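Local coordinates for protein putative amidohydrolase (Unidentified, PDB 3MKV) that probably hydrolyses dipeptides that end in proline, as a zinc-dependent prolidase of the amidohydrolase superfamily, at residues Tyr290-Pro294 / Glu295-Lys299. Sequence-based numbering, arbitrary orientation.
Sequences YGLPP and ESIAK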
loop_
_atom_site.group_PDB
_atom_site.type_symbol
_atom_site.label_atom_id
_atom_site.label_comp_id
_atom_site.label_asym_id
_atom_site.label_seq_id
_atom_site.Cartn_x
_atom_site.Cartn_y
_atom_site.Cartn_z
ATOM N N TYR A 290 -16.843 12.068 36.542
ATOM C CA TYR A 290 -16.800 12.771 35.264
ATOM C C TYR A 290 -16.294 11.893 34.125
ATOM O O TYR A 290 -16.007 12.385 33.035
ATOM C CB TYR A 290 -15.987 14.063 35.375
ATOM C CG TYR A 290 -16.680 15.134 36.193
ATOM C CD1 TYR A 290 -17.866 15.714 35.752
ATOM C CD2 TYR A 290 -16.151 15.563 37.403
ATOM C CE1 TYR A 290 -18.503 16.695 36.496
ATOM C CE2 TYR A 290 -16.780 16.540 38.154
ATOM C CZ TYR A 290 -17.955 17.102 37.696
ATOM O OH TYR A 290 -18.578 18.073 38.443
ATOM N N GLY A 291 -16.189 10.592 34.387
ATOM C CA GLY A 291 -15.993 9.612 33.324
ATOM C C GLY A 291 -14.573 9.146 33.072
ATOM O O GLY A 291 -14.185 8.907 31.923
ATOM N N LEU A 292 -13.790 9.011 34.137
ATOM C CA LEU A 292 -12.455 8.439 34.004
ATOM C C LEU A 292 -12.597 6.919 33.999
ATOM O O LEU A 292 -13.271 6.353 34.862
ATOM C CB LEU A 292 -11.530 8.907 35.136
ATOM C CG LEU A 292 -10.035 8.559 35.069
ATOM C CD1 LEU A 292 -9.285 9.423 34.066
ATOM C CD2 LEU A 292 -9.399 8.687 36.443
ATOM N N PRO A 293 -11.994 6.259 32.996
ATOM C CA PRO A 293 -12.019 4.801 32.870
ATOM C C PRO A 293 -11.541 4.089 34.138
ATOM O O PRO A 293 -10.600 4.551 34.791
ATOM C CB PRO A 293 -11.062 4.539 31.703
ATOM C CG PRO A 293 -11.131 5.790 30.882
ATOM C CD PRO A 293 -11.258 6.897 31.887
ATOM N N PRO A 294 -12.197 2.965 34.485
ATOM C CA PRO A 294 -11.923 2.185 35.695
ATOM C C PRO A 294 -10.533 1.542 35.719
ATOM O O PRO A 294 -10.006 1.261 36.797
ATOM C CB PRO A 294 -13.012 1.105 35.671
ATOM C CG PRO A 294 -13.389 0.984 34.233
ATOM C CD PRO A 294 -13.290 2.377 33.690
ATOM N N GLU A 295 -9.949 1.300 34.547
ATOM C CA GLU A 295 -8.585 0.768 34.475
ATOM C C GLU A 295 -7.569 1.804 34.966
ATOM O O GLU A 295 -6.516 1.451 35.507
ATOM C CB GLU A 295 -8.231 0.293 33.057
ATOM C CG GLU A 295 -8.356 1.352 31.963
ATOM C CD GLU A 295 -9.699 1.311 31.254
ATOM O OE1 GLU A 295 -10.688 0.840 31.858
ATOM O OE2 GLU A 295 -9.763 1.749 30.084
ATOM N N SER A 296 -7.902 3.080 34.777
ATOM C CA SER A 296 -7.071 4.190 35.245
ATOM C C SER A 296 -7.407 4.577 36.692
ATOM O O SER A 296 -6.546 5.057 37.433
ATOM C CB SER A 296 -7.227 5.401 34.319
ATOM O OG SER A 296 -6.847 5.080 32.992
ATOM N N ILE A 297 -8.664 4.374 37.078
ATOM C CA ILE A 297 -9.092 4.585 38.458
ATOM C C ILE A 297 -8.302 3.681 39.405
ATOM O O ILE A 297 -7.922 4.085 40.513
ATOM C CB ILE A 297 -10.601 4.301 38.626
ATOM C CG1 ILE A 297 -11.427 5.376 37.913
ATOM C CG2 ILE A 297 -10.966 4.222 40.103
ATOM C CD1 ILE A 297 -12.879 5.010 37.731
ATOM N N ALA A 298 -8.053 2.458 38.948
ATOM C CA ALA A 298 -7.319 1.476 39.726
ATOM C C ALA A 298 -5.846 1.852 39.897
ATOM O O ALA A 298 -5.159 1.309 40.763
ATOM C CB ALA A 298 -7.446 0.102 39.079
ATOM N N LYS A 299 -5.361 2.783 39.080
ATOM C CA LYS A 299 -3.933 3.100 39.073
ATOM C C LYS A 299 -3.538 4.300 39.944
ATOM O O LYS A 299 -2.359 4.490 40.258
ATOM C CB LYS A 299 -3.426 3.268 37.636
ATOM C CG LYS A 299 -3.222 1.941 36.919
ATOM C CD LYS A 299 -2.603 2.122 35.551
ATOM C CE LYS A 299 -3.600 2.713 34.566
ATOM N NZ LYS A 299 -2.965 2.989 33.241
#
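I297 reaches back to L292, P293 and P294, and E295 to the two prolines, at the start of a short helix, 294-297, with P293 as its N-cap residue. This local turn follows a loop of the TIM-barrel amidohydrolase domain; the side chain of L292 is about 12 Å from a bound zinc. I297 CB lies 3.6 Å from P294 O. I297 CG1 sits beside the backbone N (chi1 -69°), which brings it back over the cap: it is 3.3 Å from P293 O and also meets L292 CD2. I297 CD1 goes furthest, to 3.2 Å from L292 O, and it also touches P294 CA. The L292 and I297 side chains lie side by side, pointing contrary ways.

The backbone carries the polar part. P293 O accepts I297 N at 3.0 Å, in the carbonyl plane, and also takes a weak bond from S296 N. P294 O accepts A298 N from above the carbonyl plane. P294, in the first turn, has no N-H to offer. Beyond the turn, K299 NZ is held by the carbonyls of G199, S202 and D205.

E295 turns back over the two prolines. Its CG is flanked by both backbone N and C (chi1 57°), and the chain bends about the CB-CG bond, which brings the carboxylate back. The carboxylate straddles the rings: E295 OE2 is 3.5 Å from P293 CB, and E295 OE1 is 3.5 Å from P294 CD.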